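Local coordinates for uncharacterized protein (Vibrio parahaemolyticus M0605, PDB 3X0T) that is the PirA component of a plasmid-borne, probably pore-forming toxin with a jelly-roll fold, from a marine Vibrio pathogen, at residues L51-Q56 with Y80-P85. Residues are numbered along the deposited sequence; the frame is centred on the assembly and turned at random. Where two conformers were deposited one is given.
Sequences LTIQYQ and YHLQRP
Ile53 and Tyr55 on strand 51-56 face Tyr80, Leu82 and Pro85 across the interior of a β-sandwich, the axes of strands 51-56 and 80-82 running nearly parallel (15°) and 9.2 Å apart at closest approach. That spacing belongs to stacked sheets, and the contact is made by apolar groups. Leu82 reaches toward strand 51-56 with its CG anti to the backbone N (chi1 177°), and its second torsion then sends CD2 between Ile53 and Tyr55. There CD2 lies 3.8 Å from Ile53 CD1 and, on its other flank, 4.0 Å from Tyr55 CD2, meeting the tyrosine at its ring edge. The other branch of Ile53, CG2, approaches Tyr80 CD2 at 4.2 Å. Past the strand end the chain bends over Tyr55, and Pro85 CD sits 3.4 Å from the ring centroid, only 8° off the normal, a close CH-pi contact on one face. Arg84 runs alongside the same ring, its CB 4.0 Å from Tyr55 CE2, while its extended chain carries the guanidinium away to Gly38 O. The Tyr55 hydroxyl hydrogen-bonds Gln92 OE1, giving its polar end a partner. Within its sheet, strand 51-58 is flanked by strands 91-98 and 67-74; Ile94 touches both Ile53 and Tyr55. In the opposing sheet, strand 79-82 is an outer strand beside 41-45, whose Val41 and Ile43 also touch Ile53 in this jelly-roll core.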
loop_
_atom_site.group_PDB
_atom_site.type_symbol
_atom_site.label_atom_id
_atom_site.label_comp_id
_atom_site.label_asym_id
_atom_site.label_seq_id
_atom_site.Cartn_x
_atom_site.Cartn_y
_atom_site.Cartn_z
ATOM N N LEU A 51 -4.237 -6.566 -9.962
ATOM C CA LEU A 51 -4.547 -6.102 -8.600
ATOM C C LEU A 51 -4.667 -4.590 -8.634
ATOM O O LEU A 51 -3.928 -3.917 -9.356
ATOM C CB LEU A 51 -3.399 -6.500 -7.660
ATOM C CG LEU A 51 -3.160 -8.017 -7.493
ATOM C CD1 LEU A 51 -1.858 -8.291 -6.775
ATOM C CD2 LEU A 51 -4.319 -8.693 -6.883
ATOM N N THR A 52 -5.521 -4.052 -7.743
ATOM C CA THR A 52 -5.497 -2.596 -7.493
ATOM C C THR A 52 -4.751 -2.292 -6.185
ATOM O O THR A 52 -4.979 -3.004 -5.206
ATOM C CB THR A 52 -6.914 -2.081 -7.400
ATOM O OG1 THR A 52 -7.513 -2.233 -8.698
ATOM C CG2 THR A 52 -6.960 -0.599 -7.026
ATOM N N ILE A 53 -3.878 -1.303 -6.180
ATOM C CA ILE A 53 -3.298 -0.819 -4.944
ATOM C C ILE A 53 -3.866 0.552 -4.654
ATOM O O ILE A 53 -3.992 1.395 -5.573
ATOM C CB ILE A 53 -1.761 -0.843 -4.994
ATOM C CG1 ILE A 53 -1.183 -0.592 -3.590
ATOM C CG2 ILE A 53 -1.172 0.081 -6.057
ATOM C CD1 ILE A 53 0.301 -0.868 -3.493
ATOM N N GLN A 54 -4.216 0.791 -3.399
ATOM C CA GLN A 54 -4.741 2.118 -3.015
ATOM C C GLN A 54 -4.047 2.645 -1.775
ATOM O O GLN A 54 -3.738 1.898 -0.834
ATOM C CB GLN A 54 -6.268 2.116 -2.708
ATOM C CG GLN A 54 -7.081 1.637 -3.911
ATOM C CD GLN A 54 -8.505 1.904 -3.763
ATOM O OE1 GLN A 54 -9.114 1.842 -2.670
ATOM N NE2 GLN A 54 -9.116 2.226 -4.934
ATOM N N TYR A 55 -3.825 3.949 -1.777
ATOM C CA TYR A 55 -3.391 4.698 -0.597
ATOM C C TYR A 55 -4.640 5.344 -0.014
ATOM O O TYR A 55 -5.277 6.105 -0.714
ATOM C CB TYR A 55 -2.335 5.745 -0.979
ATOM C CG TYR A 55 -1.435 6.108 0.135
ATOM C CD1 TYR A 55 -1.906 6.845 1.252
ATOM C CD2 TYR A 55 -0.114 5.664 0.170
ATOM C CE1 TYR A 55 -1.075 7.099 2.337
ATOM C CE2 TYR A 55 0.704 5.907 1.257
ATOM C CZ TYR A 55 0.220 6.624 2.340
ATOM O OH TYR A 55 1.063 6.839 3.409
ATOM N N GLN A 56 -4.967 5.014 1.238
ATOM C CA GLN A 56 -6.198 5.489 1.864
ATOM C C GLN A 56 -5.897 6.273 3.127
ATOM O O GLN A 56 -4.818 6.082 3.729
ATOM C CB GLN A 56 -7.097 4.322 2.201
ATOM C CG GLN A 56 -7.556 3.566 0.959
ATOM C CD GLN A 56 -8.568 2.488 1.265
ATOM O OE1 GLN A 56 -8.872 2.203 2.437
ATOM N NE2 GLN A 56 -9.108 1.875 0.212
ATOM N N TYR A 80 5.153 -1.669 -9.570
ATOM C CA TYR A 80 4.673 -0.316 -9.611
ATOM C C TYR A 80 5.023 0.480 -8.347
ATOM O O TYR A 80 4.932 -0.087 -7.265
ATOM C CB TYR A 80 3.165 -0.299 -9.738
ATOM C CG TYR A 80 2.569 1.036 -9.660
ATOM C CD1 TYR A 80 2.695 1.922 -10.751
ATOM C CD2 TYR A 80 1.916 1.497 -8.500
ATOM C CE1 TYR A 80 2.142 3.185 -10.698
ATOM C CE2 TYR A 80 1.330 2.760 -8.467
ATOM C CZ TYR A 80 1.476 3.604 -9.582
ATOM O OH TYR A 80 0.898 4.867 -9.507
ATOM N N HIS A 81 5.464 1.731 -8.494
ATOM C CA HIS A 81 5.822 2.575 -7.312
ATOM C C HIS A 81 4.676 3.440 -6.914
ATOM O O HIS A 81 4.148 4.251 -7.692
ATOM C CB HIS A 81 6.997 3.480 -7.714
ATOM C CG HIS A 81 7.332 4.397 -6.586
ATOM N ND1 HIS A 81 7.987 3.973 -5.443
ATOM C CD2 HIS A 81 7.086 5.699 -6.372
ATOM C CE1 HIS A 81 8.134 4.968 -4.567
ATOM N NE2 HIS A 81 7.605 6.032 -5.120
ATOM N N LEU A 82 4.154 3.199 -5.686
ATOM C CA LEU A 82 3.123 4.036 -5.101
ATOM C C LEU A 82 3.787 5.021 -4.172
ATOM O O LEU A 82 4.244 4.689 -3.066
ATOM C CB LEU A 82 2.154 3.135 -4.305
ATOM C CG LEU A 82 1.032 3.861 -3.567
ATOM C CD1 LEU A 82 0.194 4.668 -4.521
ATOM C CD2 LEU A 82 0.204 2.903 -2.762
ATOM N N GLN A 83 3.864 6.274 -4.645
ATOM C CA GLN A 83 4.461 7.329 -3.810
ATOM C C GLN A 83 3.405 7.832 -2.809
ATOM O O GLN A 83 2.277 8.121 -3.196
ATOM C CB GLN A 83 4.914 8.456 -4.785
ATOM C CG GLN A 83 5.539 9.650 -4.067
ATOM C CD GLN A 83 6.915 9.329 -3.414
ATOM O OE1 GLN A 83 7.609 8.367 -3.751
ATOM N NE2 GLN A 83 7.273 10.199 -2.476
ATOM N N ARG A 84 3.828 8.014 -1.571
ATOM C CA ARG A 84 2.889 8.504 -0.583
ATOM C C ARG A 84 2.391 9.891 -0.946
ATOM O O ARG A 84 3.126 10.670 -1.559
ATOM C CB ARG A 84 3.573 8.578 0.762
ATOM C CG ARG A 84 4.664 9.633 0.778
ATOM C CD ARG A 84 5.356 9.607 2.101
ATOM N NE ARG A 84 6.435 10.620 2.125
ATOM C CZ ARG A 84 7.466 10.614 2.974
ATOM N NH1 ARG A 84 7.581 9.648 3.816
ATOM N NH2 ARG A 84 8.371 11.618 2.979
ATOM N N PRO A 85 1.166 10.294 -0.570
ATOM C CA PRO A 85 0.767 11.703 -0.708
ATOM C C PRO A 85 1.733 12.604 0.017
ATOM O O PRO A 85 2.315 12.256 1.038
ATOM C CB PRO A 85 -0.632 11.722 -0.066
ATOM C CG PRO A 85 -1.129 10.294 -0.206
ATOM C CD PRO A 85 0.114 9.461 0.056
#